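Local coordinates for putative LacI-family transcriptional regulator (Bacteroides fragilis, PDB 3GBV), which probably regulates transcription by binding DNA in response to a small effector molecule, as other LacI-family proteins do, though its own effector is not established, at residues L249-P254 with D284-E289; I205-K210 with I229-L234; K210-G215 with E235-C240; G114-Q119 with T278-I283. One frame throughout, in Å; residues are numbered along the deposited sequence.

Contacts 1, 2 and 3 belong to the lobe built on the mixed sheet, whereas contact 4 lies where the chain passes from the parallel sheet into that lobe. Contacts 1 and 2 use neighbouring strands, with centres about 10 Å apart, and Ile250 bonds through its backbone to Gly230 and Asp232. Contact 3 continues contact 2, centres about 8 Å apart: Asn237 ND2 reaches back to Ser209 O and Asp232 O. Contact 4 meets contact 1 where Gln253 packs on Pro282, but stays about 22 Å from contact 3, centre to centre. Residues 115-116, 252-253 and 281-283 each lie where the chain passes between the lobes, the three crossovers of the periplasmic-binding fold, beside the cleft where relatives bind effectors.

Contact 1. Residues L249-P254 with D284-E289; sequences LIAQQP and DLLTKE. With EDO (1,2-ethanediol), chain F.
The amide of Gln253 and the carboxylate of Asp284 meet edge to edge, their planes only 12° apart. Gln253 NE2 gives a hydrogen to Asp284 OD2 over 3.1 Å, on the syn lone pair of that oxygen and almost within the plane of the amide; at 169° the bond is close to straight. OD2 also takes a hydrogen bond from Tyr294 OH, so two donors grip the same oxygen. Off to one side of the carboxylate plane lies an ethanediol, probably from the crystallisation liquor, whose C2 comes within 3.5 Å of Asp284 OD1. The Gln253 chain runs extended beyond CG, which is how a residue already past the strand reaches back to this carboxylate.

Before that point the two strands run antiparallel. Leu249 and Leu286 exchange both their backbone bonds, as do Ala251 and Asp284, and between these pairs Ile250 CA approaches Asp284 O at 3.2 Å as a CH...O contact. On the face carrying Asp284, Leu286 CD1 rests on Ala251 CB at 3.7 Å. Leu285 turns its N and O outward, and the ethanediol takes up both: Leu285 N donates to its O2 at 2.8 Å, while its O1 donates to Leu285 O. The same diol bonds Leu285 O of the second subunit.

Strand 284-286 is the outermost strand of the mixed sheet within this chain, antiparallel to strand 246-251, which separates it from strand 227-231. Helix 117-131 covers Ile250 and Leu285 through Phe123, and Leu285 also packs against Leu285 of the second subunit.

Contact 2. Residues I205-K210 with I229-L234; sequences ITFNSK and IGYDLL. With EDO (1,2-ethanediol), chain D.
Tyr231 lays its ring along the backbone of the opposite loop, with the edge at CD2 only 3.3 Å from Thr206 O, a carbonyl that lies near the ring plane. Farther out, Tyr231 CE2 meets Phe207 CD1 at 3.7 Å. The two aromatic rings cross at a slant, and the Tyr231 hydroxyl comes to the edge of the Phe207 ring, in its plane. That hydroxyl is engaged with Ser120 OG on helix 117-131, which fixes the far end of the tyrosine. With CG anti to the carbonyl carbon (chi1 -84°), CB stays near Asn208 O while the ring reaches toward Phe207.

Farther back along the strands, Ile205 CD1 touches Ile229 CG2 at 3.9 Å, and Thr206 N donates to Ile229 O over a longish 3.3 Å. Thr206 OG1 turns elsewhere, to Phe141 O on the next strand. At the other end, both methyls of Leu234 crowd around Ser209 O, CD2 being the nearer at 3.5 Å. Asn208 holds its own loop in shape: its OD1 accepts from Lys210 N at 2.9 Å, in the carbonyl plane and on a lone pair, an Asx turn. Beside these loops an ethanediol, probably from the crystallisation liquor, donates through O1 to Asp232 OD2 at 2.8 Å.

Strands 203-206 and 227-231 are the two parallel strands of a beta-alpha-beta unit joined through helix 212-220. In the periplasmic-binding fold, loops at the C-terminal ends of such strands line the interlobe cleft, where LacI relatives bind effectors; the diol sits beside them without identifying a natural ligand.

Contact 3. Residues K210-G215 with E235-C240; sequences KVYIIG and ERNVTC
Tyr212 starts at CB between two residues of the other helix, 3.3 Å from Asn237 OD1 and 3.7 Å from Arg236 CB. CG still lies against Arg236 CB. One edge of the ring, at CD2, faces Asn237 OD1 nearly in plane, while CE1 stands 3.5 Å from Arg236 CZ, over the middle of the guanidinium. The tip, OH, ends 3.7 Å from Arg236 NH2. Ring and guanidinium form a cation-pi stack with centres 4.2 Å apart and planes 29° from parallel; the opposite ring face looks toward Lys210 O. A first torsion that puts CG between backbone N and carbonyl carbon (chi1 66°) sets the ring with one face toward Arg236, whose chain bends at chi2 and chi3 to lay its guanidinium on it. Glu216 fixes the charge by a salt bridge to NH1.

Asn237 OD1 takes a weak bond from Tyr212 N at 3.1 Å, and its ND2 serves Ser209 O and Asp232 O, so this buried amide ties together both loops ahead of the helices. Deeper in, Cys240 SG rests on the bare backbone of Gly215.

Helices 212-220 and 235-243 thus pack side by side over the mixed sheet, with Val211 reaching Leu228 on one strand and Val246 and Leu249 on the next.

Contact 4. Residues G114-Q119 with T278-I283; sequences GQNSHQ and TNYMPI
Gly114 uses both its polar backbone atoms on the other segment. Its N donates to Asn279 O at 3.3 Å, and its O receives Met281 N at a short 2.7 Å, the donor standing well above the carbonyl plane, 53° out of it. These bonds make Gly114 and Tyr280 a parallel beta bridge, by which strand 278-280 joins strand 111-114 at the edge of the parallel sheet. Gln115 points its chain away at CB, yet its extended end comes back: NE2 gives a hydrogen to Pro282 O at 3.0 Å, roughly in the amide plane, while OE1 is bonded to Ser120 OG. A water accepts from Asn116 N and donates to Met281 O, joining two backbone atoms across the contact.

Asn116 does two jobs. Its OD1 caps helix 117-131 by accepting from Gln119 N at 2.8 Å, and its CB sits over one face of Tyr280, 3.9 Å from the ring centroid, in a CH-pi contact. CG anti to the backbone N (chi1 171°) carries the amide back to the helix start. At the far end Gln119 CG lies on Ile283 CD1 at 3.9 Å, and Gln119 NE2 goes on to Glu289 O of the second subunit. Asn279 ND2 bonds Phe112 O on the adjoining strand.

Two backbone bonds, the Gln115 amide and one water bridge thus join the segments at this passage between lobes, while Tyr280 and Ile283 add apolar cover.

Contact 1. Residues L249-P254 with D284-E289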
loop_
_atom_site.group_PDB
_atom_site.type_symbol
_atom_site.label_atom_id
_atom_site.label_comp_id
_atom_site.label_asym_id
_atom_site.label_seq_id
_atom_site.Cartn_x
_atom_site.Cartn_y
_atom_site.Cartn_z
ATOM N N LEU A 249 3.666 9.538 -4.288
ATOM C CA LEU A 249 4.892 9.100 -3.645
ATOM C C LEU A 249 4.812 7.574 -3.677
ATOM O O LEU A 249 3.756 6.990 -3.425
ATOM C CB LEU A 249 4.993 9.589 -2.193
ATOM C CG LEU A 249 5.285 11.081 -1.978
ATOM C CD1 LEU A 249 5.252 11.406 -0.484
ATOM C CD2 LEU A 249 6.644 11.433 -2.580
ATOM N N ILE A 250 5.923 6.934 -4.015
ATOM C CA ILE A 250 5.976 5.484 -4.056
ATOM C C ILE A 250 6.772 5.037 -2.847
ATOM O O ILE A 250 7.895 5.485 -2.636
ATOM C CB ILE A 250 6.641 4.998 -5.348
ATOM C CG1 ILE A 250 5.765 5.414 -6.546
ATOM C CG2 ILE A 250 6.859 3.491 -5.284
ATOM C CD1 ILE A 250 6.410 5.215 -7.915
ATOM N N ALA A 251 6.177 4.170 -2.033
ATOM C CA ALA A 251 6.840 3.685 -0.831
ATOM C C ALA A 251 7.299 2.243 -0.992
ATOM O O ALA A 251 6.797 1.513 -1.848
ATOM C CB ALA A 251 5.903 3.809 0.360
ATOM N N GLN A 252 8.243 1.828 -0.157
ATOM C CA GLN A 252 8.768 0.464 -0.232
ATOM C C GLN A 252 8.927 -0.194 1.143
ATOM O O GLN A 252 9.592 -1.223 1.272
ATOM C CB GLN A 252 10.116 0.480 -0.947
ATOM C CG GLN A 252 11.124 1.358 -0.245
ATOM C CD GLN A 252 12.432 1.434 -0.977
ATOM O OE1 GLN A 252 12.948 2.515 -1.203
ATOM N NE2 GLN A 252 12.982 0.287 -1.345
ATOM N N GLN A 253 8.310 0.400 2.158
ATOM C CA GLN A 253 8.381 -0.116 3.522
ATOM C C GLN A 253 9.812 -0.345 4.024
ATOM O O GLN A 253 10.256 -1.489 4.193
ATOM C CB GLN A 253 7.576 -1.413 3.627
ATOM C CG GLN A 253 6.075 -1.202 3.533
ATOM C CD GLN A 253 5.310 -2.497 3.443
ATOM O OE1 GLN A 253 5.561 -3.440 4.196
ATOM N NE2 GLN A 253 4.358 -2.550 2.527
ATOM N N PRO A 254 10.556 0.750 4.255
ATOM C CA PRO A 254 11.937 0.657 4.744
ATOM C C PRO A 254 12.011 0.016 6.128
ATOM O O PRO A 254 12.946 -0.743 6.418
ATOM C CB PRO A 254 12.407 2.110 4.742
ATOM C CG PRO A 254 11.117 2.900 4.900
ATOM C CD PRO A 254 10.173 2.152 4.004
ATOM N N ASP A 284 4.128 0.493 -3.257
ATOM C CA ASP A 284 2.955 1.201 -2.755
ATOM C C ASP A 284 2.768 2.616 -3.289
ATOM O O ASP A 284 3.697 3.429 -3.287
ATOM C CB ASP A 284 2.974 1.255 -1.221
ATOM C CG ASP A 284 2.925 -0.128 -0.581
ATOM O OD1 ASP A 284 2.252 -1.018 -1.143
ATOM O OD2 ASP A 284 3.550 -0.316 0.492
ATOM N N LEU A 285 1.553 2.905 -3.744
ATOM C CA LEU A 285 1.236 4.229 -4.249
ATOM C C LEU A 285 0.491 5.055 -3.203
ATOM O O LEU A 285 -0.545 4.640 -2.675
ATOM C CB LEU A 285 0.382 4.144 -5.504
ATOM C CG LEU A 285 0.163 5.554 -6.029
ATOM C CD1 LEU A 285 1.321 5.926 -6.958
ATOM C CD2 LEU A 285 -1.172 5.630 -6.722
ATOM N N LEU A 286 1.024 6.227 -2.899
ATOM C CA LEU A 286 0.383 7.085 -1.923
ATOM C C LEU A 286 0.012 8.437 -2.501
ATOM O O LEU A 286 0.713 8.987 -3.358
ATOM C CB LEU A 286 1.283 7.229 -0.695
ATOM C CG LEU A 286 1.333 5.851 -0.020
ATOM C CD1 LEU A 286 2.700 5.575 0.549
ATOM C CD2 LEU A 286 0.254 5.768 1.039
ATOM N N THR A 287 -1.133 8.943 -2.059
ATOM C CA THR A 287 -1.615 10.245 -2.501
ATOM C C THR A 287 -2.005 11.011 -1.247
ATOM O O THR A 287 -2.006 10.463 -0.149
ATOM C CB THR A 287 -2.863 10.130 -3.407
ATOM O OG1 THR A 287 -3.998 9.752 -2.621
ATOM C CG2 THR A 287 -2.647 9.095 -4.476
ATOM N N LYS A 288 -2.339 12.279 -1.420
ATOM C CA LYS A 288 -2.740 13.114 -0.304
ATOM C C LYS A 288 -3.948 12.494 0.398
ATOM O O LYS A 288 -4.059 12.551 1.618
ATOM C CB LYS A 288 -3.098 14.509 -0.826
ATOM C CG LYS A 288 -3.508 15.529 0.219
ATOM C CD LYS A 288 -3.877 16.856 -0.462
ATOM C CE LYS A 288 -4.587 17.832 0.485
ATOM N NZ LYS A 288 -3.735 18.202 1.654
ATOM N N GLU A 289 -4.833 11.880 -0.383
ATOM C CA GLU A 289 -6.050 11.292 0.152
ATOM C C GLU A 289 -5.948 9.955 0.889
ATOM O O GLU A 289 -6.928 9.523 1.491
ATOM C CB GLU A 289 -7.100 11.154 -0.950
ATOM C CG GLU A 289 -7.624 12.458 -1.534
ATOM C CD GLU A 289 -6.635 13.114 -2.468
ATOM O OE1 GLU A 289 -5.920 12.373 -3.178
ATOM O OE2 GLU A 289 -6.583 14.364 -2.500
HETATM C C1 EDO F . -0.805 1.335 -1.335
HETATM O O1 EDO F . -1.826 2.321 -1.641
HETATM C C2 EDO F . -0.749 0.221 -2.409
HETATM O O2 EDO F . -0.149 0.703 -3.611
#

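Contact 2. Residues I205-K210 with I229-L234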
loop_
_atom_site.group_PDB
_atom_site.type_symbol
_atom_site.label_atom_id
_atom_site.label_comp_id
_atom_site.label_asym_id
_atom_site.label_seq_id
_atom_site.Cartn_x
_atom_site.Cartn_y
_atom_site.Cartn_z
ATOM N N ILE A 205 9.580 13.536 -12.569
ATOM C CA ILE A 205 9.750 12.403 -11.675
ATOM C C ILE A 205 11.210 12.250 -11.266
ATOM O O ILE A 205 12.110 12.629 -12.013
ATOM C CB ILE A 205 9.286 11.088 -12.374
ATOM C CG1 ILE A 205 9.461 9.886 -11.445
ATOM C CG2 ILE A 205 10.098 10.858 -13.658
ATOM C CD1 ILE A 205 8.845 8.613 -12.000
ATOM N N THR A 206 11.433 11.718 -10.065
ATOM C CA THR A 206 12.773 11.450 -9.563
ATOM C C THR A 206 12.775 10.025 -8.993
ATOM O O THR A 206 11.747 9.543 -8.511
ATOM C CB THR A 206 13.195 12.435 -8.448
ATOM O OG1 THR A 206 14.583 12.231 -8.151
ATOM C CG2 THR A 206 12.392 12.205 -7.177
ATOM N N PHE A 207 13.918 9.352 -9.042
ATOM C CA PHE A 207 13.999 7.985 -8.532
ATOM C C PHE A 207 14.778 7.874 -7.242
ATOM O O PHE A 207 14.926 6.785 -6.698
ATOM C CB PHE A 207 14.591 7.057 -9.598
ATOM C CG PHE A 207 13.767 6.990 -10.836
ATOM C CD1 PHE A 207 12.512 6.393 -10.816
ATOM C CD2 PHE A 207 14.210 7.588 -12.011
ATOM C CE1 PHE A 207 11.704 6.399 -11.953
ATOM C CE2 PHE A 207 13.415 7.601 -13.149
ATOM C CZ PHE A 207 12.157 7.006 -13.125
ATOM N N ASN A 208 15.300 8.996 -6.760
ATOM C CA ASN A 208 16.010 8.967 -5.494
ATOM C C ASN A 208 14.921 9.330 -4.499
ATOM O O ASN A 208 13.777 9.522 -4.904
ATOM C CB ASN A 208 17.188 9.958 -5.475
ATOM C CG ASN A 208 16.786 11.381 -5.825
ATOM O OD1 ASN A 208 15.991 12.013 -5.123
ATOM N ND2 ASN A 208 17.353 11.899 -6.911
ATOM N N SER A 209 15.239 9.426 -3.214
ATOM C CA SER A 209 14.196 9.724 -2.237
ATOM C C SER A 209 14.131 11.165 -1.746
ATOM O O SER A 209 13.466 11.448 -0.750
ATOM C CB SER A 209 14.343 8.788 -1.038
ATOM O OG SER A 209 15.643 8.869 -0.485
ATOM N N LYS A 210 14.804 12.067 -2.453
ATOM C CA LYS A 210 14.857 13.477 -2.076
ATOM C C LYS A 210 14.011 14.340 -3.013
ATOM O O LYS A 210 14.448 15.415 -3.428
ATOM C CB LYS A 210 16.306 13.974 -2.134
ATOM C CG LYS A 210 17.341 12.999 -1.589
ATOM C CD LYS A 210 17.387 12.994 -0.071
ATOM C CE LYS A 210 18.319 14.078 0.461
ATOM N NZ LYS A 210 19.746 13.832 0.083
ATOM N N ILE A 229 6.413 13.230 -9.088
ATOM C CA ILE A 229 6.145 11.880 -8.641
ATOM C C ILE A 229 7.473 11.569 -7.964
ATOM O O ILE A 229 8.537 11.755 -8.549
ATOM C CB ILE A 229 5.894 10.896 -9.792
ATOM C CG1 ILE A 229 4.462 11.061 -10.297
ATOM C CG2 ILE A 229 6.120 9.444 -9.308
ATOM C CD1 ILE A 229 4.017 9.952 -11.226
ATOM N N GLY A 230 7.416 11.142 -6.715
ATOM C CA GLY A 230 8.642 10.853 -6.005
ATOM C C GLY A 230 8.610 9.536 -5.276
ATOM O O GLY A 230 7.640 8.786 -5.360
ATOM N N TYR A 231 9.691 9.264 -4.552
ATOM C CA TYR A 231 9.815 8.035 -3.794
ATOM C C TYR A 231 10.010 8.252 -2.296
ATOM O O TYR A 231 10.616 9.236 -1.861
ATOM C CB TYR A 231 10.991 7.216 -4.330
ATOM C CG TYR A 231 10.664 6.363 -5.534
ATOM C CD1 TYR A 231 10.496 4.982 -5.412
ATOM C CD2 TYR A 231 10.553 6.926 -6.797
ATOM C CE1 TYR A 231 10.234 4.189 -6.534
ATOM C CE2 TYR A 231 10.295 6.150 -7.911
ATOM C CZ TYR A 231 10.139 4.783 -7.782
ATOM O OH TYR A 231 9.919 4.027 -8.925
ATOM N N ASP A 232 9.462 7.321 -1.522
ATOM C CA ASP A 232 9.606 7.299 -0.081
ATOM C C ASP A 232 8.912 8.356 0.750
ATOM O O ASP A 232 8.732 9.509 0.338
ATOM C CB ASP A 232 11.094 7.229 0.244
ATOM C CG ASP A 232 11.779 6.094 -0.501
ATOM O OD1 ASP A 232 11.322 4.933 -0.391
ATOM O OD2 ASP A 232 12.764 6.360 -1.208
ATOM N N LEU A 233 8.519 7.924 1.940
ATOM C CA LEU A 233 7.787 8.748 2.873
ATOM C C LEU A 233 8.591 9.601 3.840
ATOM O O LEU A 233 8.291 9.632 5.025
ATOM C CB LEU A 233 6.811 7.854 3.642
ATOM C CG LEU A 233 5.463 7.533 2.970
ATOM C CD1 LEU A 233 5.566 7.622 1.469
ATOM C CD2 LEU A 233 4.999 6.161 3.383
ATOM N N LEU A 234 9.621 10.287 3.351
ATOM C CA LEU A 234 10.375 11.183 4.222
ATOM C C LEU A 234 9.361 12.251 4.622
ATOM O O LEU A 234 8.431 12.542 3.865
ATOM C CB LEU A 234 11.521 11.853 3.470
ATOM C CG LEU A 234 12.861 11.130 3.375
ATOM C CD1 LEU A 234 12.687 9.838 2.595
ATOM C CD2 LEU A 234 13.879 12.049 2.699
HETATM C C1 EDO D . 14.500 4.240 -2.860
HETATM O O1 EDO D . 14.482 5.611 -3.257
HETATM C C2 EDO D . 15.891 3.839 -2.374
HETATM O O2 EDO D . 16.153 4.433 -1.106
#

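Contact 3. Residues K210-G215 with E235-C240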
loop_
_atom_site.group_PDB
_atom_site.type_symbol
_atom_site.label_atom_id
_atom_site.label_comp_id
_atom_site.label_asym_id
_atom_site.label_seq_id
_atom_site.Cartn_x
_atom_site.Cartn_y
_atom_site.Cartn_z
ATOM N N LYS A 210 14.804 12.067 -2.453
ATOM C CA LYS A 210 14.857 13.477 -2.076
ATOM C C LYS A 210 14.011 14.340 -3.013
ATOM O O LYS A 210 14.448 15.415 -3.428
ATOM C CB LYS A 210 16.306 13.974 -2.134
ATOM C CG LYS A 210 17.341 12.999 -1.589
ATOM C CD LYS A 210 17.387 12.994 -0.071
ATOM C CE LYS A 210 18.319 14.078 0.461
ATOM N NZ LYS A 210 19.746 13.832 0.083
ATOM N N VAL A 211 12.810 13.879 -3.347
ATOM C CA VAL A 211 11.939 14.624 -4.239
ATOM C C VAL A 211 11.549 15.978 -3.632
ATOM O O VAL A 211 11.180 16.903 -4.350
ATOM C CB VAL A 211 10.648 13.815 -4.570
ATOM C CG1 VAL A 211 9.776 13.686 -3.334
ATOM C CG2 VAL A 211 9.882 14.482 -5.699
ATOM N N TYR A 212 11.646 16.091 -2.311
ATOM C CA TYR A 212 11.300 17.326 -1.620
ATOM C C TYR A 212 12.148 18.510 -2.087
ATOM O O TYR A 212 11.729 19.666 -1.970
ATOM C CB TYR A 212 11.449 17.147 -0.101
ATOM C CG TYR A 212 12.869 16.914 0.371
ATOM C CD1 TYR A 212 13.773 17.973 0.468
ATOM C CD2 TYR A 212 13.313 15.638 0.714
ATOM C CE1 TYR A 212 15.079 17.771 0.893
ATOM C CE2 TYR A 212 14.629 15.425 1.143
ATOM C CZ TYR A 212 15.503 16.500 1.227
ATOM O OH TYR A 212 16.798 16.314 1.647
ATOM N N ILE A 213 13.342 18.224 -2.605
ATOM C CA ILE A 213 14.230 19.280 -3.090
ATOM C C ILE A 213 13.521 20.016 -4.226
ATOM O O ILE A 213 13.548 21.242 -4.306
ATOM C CB ILE A 213 15.568 18.695 -3.621
ATOM C CG1 ILE A 213 16.377 18.115 -2.467
ATOM C CG2 ILE A 213 16.379 19.774 -4.319
ATOM C CD1 ILE A 213 17.562 17.296 -2.916
ATOM N N ILE A 214 12.879 19.248 -5.098
ATOM C CA ILE A 214 12.163 19.812 -6.229
ATOM C C ILE A 214 10.828 20.355 -5.748
ATOM O O ILE A 214 10.364 21.398 -6.210
ATOM C CB ILE A 214 11.876 18.751 -7.304
ATOM C CG1 ILE A 214 13.160 17.991 -7.674
ATOM C CG2 ILE A 214 11.256 19.420 -8.522
ATOM C CD1 ILE A 214 14.170 18.821 -8.422
ATOM N N GLY A 215 10.205 19.632 -4.826
ATOM C CA GLY A 215 8.924 20.058 -4.305
ATOM C C GLY A 215 8.987 21.371 -3.542
ATOM O O GLY A 215 8.141 22.246 -3.731
ATOM N N GLU A 235 9.539 12.847 5.792
ATOM C CA GLU A 235 8.601 13.857 6.257
ATOM C C GLU A 235 8.489 15.040 5.293
ATOM O O GLU A 235 7.402 15.559 5.068
ATOM C CB GLU A 235 8.998 14.353 7.646
ATOM C CG GLU A 235 7.808 14.847 8.441
ATOM C CD GLU A 235 8.190 15.495 9.756
ATOM O OE1 GLU A 235 8.977 14.890 10.520
ATOM O OE2 GLU A 235 7.688 16.610 10.024
ATOM N N ARG A 236 9.604 15.465 4.716
ATOM C CA ARG A 236 9.552 16.581 3.794
ATOM C C ARG A 236 8.858 16.184 2.503
ATOM O O ARG A 236 8.238 17.014 1.834
ATOM C CB ARG A 236 10.957 17.122 3.534
ATOM C CG ARG A 236 11.612 17.671 4.805
ATOM C CD ARG A 236 12.466 18.884 4.496
ATOM N NE ARG A 236 13.885 18.579 4.507
ATOM C CZ ARG A 236 14.818 19.369 3.991
ATOM N NH1 ARG A 236 14.486 20.520 3.415
ATOM N NH2 ARG A 236 16.087 18.998 4.051
ATOM N N ASN A 237 8.939 14.902 2.159
ATOM C CA ASN A 237 8.277 14.415 0.955
ATOM C C ASN A 237 6.772 14.441 1.165
ATOM O O ASN A 237 6.013 14.882 0.299
ATOM C CB ASN A 237 8.714 12.986 0.636
ATOM C CG ASN A 237 10.056 12.930 -0.050
ATOM O OD1 ASN A 237 10.664 13.965 -0.326
ATOM N ND2 ASN A 237 10.529 11.714 -0.336
ATOM N N VAL A 238 6.347 13.961 2.328
ATOM C CA VAL A 238 4.928 13.918 2.651
ATOM C C VAL A 238 4.318 15.317 2.708
ATOM O O VAL A 238 3.196 15.522 2.253
ATOM C CB VAL A 238 4.690 13.192 3.985
ATOM C CG1 VAL A 238 3.222 13.304 4.375
ATOM C CG2 VAL A 238 5.106 11.724 3.857
ATOM N N THR A 239 5.057 16.275 3.264
ATOM C CA THR A 239 4.579 17.655 3.350
ATOM C C THR A 239 4.317 18.175 1.938
ATOM O O THR A 239 3.281 18.797 1.682
ATOM C CB THR A 239 5.624 18.570 4.049
ATOM O OG1 THR A 239 5.776 18.159 5.412
ATOM C CG2 THR A 239 5.176 20.036 4.028
ATOM N N CYS A 240 5.249 17.904 1.024
ATOM C CA CYS A 240 5.101 18.342 -0.360
ATOM C C CYS A 240 3.929 17.623 -0.984
ATOM O O CYS A 240 3.276 18.156 -1.877
ATOM C CB CYS A 240 6.357 18.041 -1.180
ATOM S SG CYS A 240 7.815 18.984 -0.709
#

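Contact 4. Residues G114-Q119 with T278-I283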
loop_
_atom_site.group_PDB
_atom_site.type_symbol
_atom_site.label_atom_id
_atom_site.label_comp_id
_atom_site.label_asym_id
_atom_site.label_seq_id
_atom_site.Cartn_x
_atom_site.Cartn_y
_atom_site.Cartn_z
ATOM N N GLY A 114 14.271 -5.402 -1.103
ATOM C CA GLY A 114 14.142 -4.155 -1.827
ATOM C C GLY A 114 13.120 -4.324 -2.934
ATOM O O GLY A 114 12.559 -5.410 -3.121
ATOM N N GLN A 115 12.864 -3.260 -3.678
ATOM C CA GLN A 115 11.903 -3.354 -4.753
ATOM C C GLN A 115 12.517 -3.964 -5.990
ATOM O O GLN A 115 13.739 -4.018 -6.146
ATOM C CB GLN A 115 11.362 -1.977 -5.148
ATOM C CG GLN A 115 10.573 -1.243 -4.092
ATOM C CD GLN A 115 9.878 -0.024 -4.659
ATOM O OE1 GLN A 115 10.436 0.697 -5.489
ATOM N NE2 GLN A 115 8.659 0.221 -4.207
ATOM N N ASN A 116 11.644 -4.457 -6.853
ATOM C CA ASN A 116 12.067 -4.971 -8.127
ATOM C C ASN A 116 12.164 -3.623 -8.870
ATOM O O ASN A 116 11.153 -3.079 -9.344
ATOM C CB ASN A 116 10.974 -5.840 -8.736
ATOM C CG ASN A 116 11.280 -6.216 -10.166
ATOM O OD1 ASN A 116 11.570 -5.353 -10.995
ATOM N ND2 ASN A 116 11.220 -7.508 -10.463
ATOM N N SER A 117 13.379 -3.080 -8.916
ATOM C CA SER A 117 13.644 -1.785 -9.523
ATOM C C SER A 117 13.064 -1.598 -10.922
ATOM O O SER A 117 12.505 -0.541 -11.234
ATOM C CB SER A 117 15.149 -1.530 -9.545
ATOM O OG SER A 117 15.827 -2.573 -10.227
ATOM N N HIS A 118 13.184 -2.624 -11.757
ATOM C CA HIS A 118 12.670 -2.551 -13.113
ATOM C C HIS A 118 11.160 -2.325 -13.113
ATOM O O HIS A 118 10.663 -1.418 -13.776
ATOM C CB HIS A 118 13.013 -3.832 -13.884
ATOM C CG HIS A 118 12.738 -3.743 -15.354
ATOM N ND1 HIS A 118 11.756 -4.486 -15.976
ATOM C CD2 HIS A 118 13.300 -2.981 -16.323
ATOM C CE1 HIS A 118 11.724 -4.185 -17.262
ATOM N NE2 HIS A 118 12.652 -3.274 -17.499
ATOM N N GLN A 119 10.442 -3.150 -12.354
ATOM C CA GLN A 119 8.985 -3.060 -12.256
ATOM C C GLN A 119 8.537 -1.781 -11.558
ATOM O O GLN A 119 7.494 -1.229 -11.889
ATOM C CB GLN A 119 8.430 -4.264 -11.493
ATOM C CG GLN A 119 6.917 -4.370 -11.489
ATOM C CD GLN A 119 6.354 -4.604 -12.878
ATOM O OE1 GLN A 119 6.961 -5.310 -13.689
ATOM N NE2 GLN A 119 5.183 -4.026 -13.157
ATOM N N THR A 278 15.720 -13.736 -2.804
ATOM C CA THR A 278 15.063 -12.522 -3.273
ATOM C C THR A 278 13.743 -12.235 -2.568
ATOM O O THR A 278 12.821 -13.050 -2.576
ATOM C CB THR A 278 14.798 -12.577 -4.788
ATOM O OG1 THR A 278 13.892 -13.651 -5.075
ATOM C CG2 THR A 278 16.103 -12.792 -5.544
ATOM N N ASN A 279 13.678 -11.057 -1.958
ATOM C CA ASN A 279 12.493 -10.603 -1.248
ATOM C C ASN A 279 12.127 -9.230 -1.804
ATOM O O ASN A 279 12.588 -8.194 -1.313
ATOM C CB ASN A 279 12.793 -10.525 0.242
ATOM C CG ASN A 279 13.185 -11.866 0.808
ATOM O OD1 ASN A 279 12.328 -12.659 1.195
ATOM N ND2 ASN A 279 14.486 -12.146 0.826
ATOM N N TYR A 280 11.324 -9.244 -2.861
ATOM C CA TYR A 280 10.895 -8.019 -3.499
ATOM C C TYR A 280 9.823 -7.354 -2.654
ATOM O O TYR A 280 8.792 -7.946 -2.358
ATOM C CB TYR A 280 10.380 -8.313 -4.917
ATOM C CG TYR A 280 11.486 -8.610 -5.916
ATOM C CD1 TYR A 280 12.589 -7.760 -6.036
ATOM C CD2 TYR A 280 11.413 -9.719 -6.761
ATOM C CE1 TYR A 280 13.587 -8.001 -6.972
ATOM C CE2 TYR A 280 12.407 -9.974 -7.707
ATOM C CZ TYR A 280 13.489 -9.111 -7.809
ATOM O OH TYR A 280 14.462 -9.343 -8.754
HETATM N N MSE A 281 10.092 -6.122 -2.247
HETATM C CA MSE A 281 9.160 -5.356 -1.423
HETATM C C MSE A 281 8.045 -4.779 -2.296
HETATM O O MSE A 281 8.191 -4.684 -3.510
HETATM C CB MSE A 281 9.911 -4.229 -0.712
HETATM C CG MSE A 281 11.075 -4.735 0.139
HETATM SE SE MSE A 281 10.333 -5.969 1.499
HETATM C CE MSE A 281 9.366 -4.783 2.724
ATOM N N PRO A 282 6.920 -4.385 -1.687
ATOM C CA PRO A 282 5.816 -3.826 -2.475
ATOM C C PRO A 282 6.092 -2.452 -3.078
ATOM O O PRO A 282 6.977 -1.723 -2.623
ATOM C CB PRO A 282 4.662 -3.793 -1.474
ATOM C CG PRO A 282 5.354 -3.550 -0.182
ATOM C CD PRO A 282 6.566 -4.455 -0.259
ATOM N N ILE A 283 5.331 -2.127 -4.122
ATOM C CA ILE A 283 5.426 -0.846 -4.819
ATOM C C ILE A 283 4.135 -0.099 -4.449
ATOM O O ILE A 283 3.164 -0.079 -5.209
ATOM C CB ILE A 283 5.530 -1.105 -6.348
ATOM C CG1 ILE A 283 6.820 -1.894 -6.634
ATOM C CG2 ILE A 283 5.494 0.198 -7.129
ATOM C CD1 ILE A 283 6.836 -2.565 -7.987
HETATM O O HOH W 1 9.048 -4.719 -5.905
#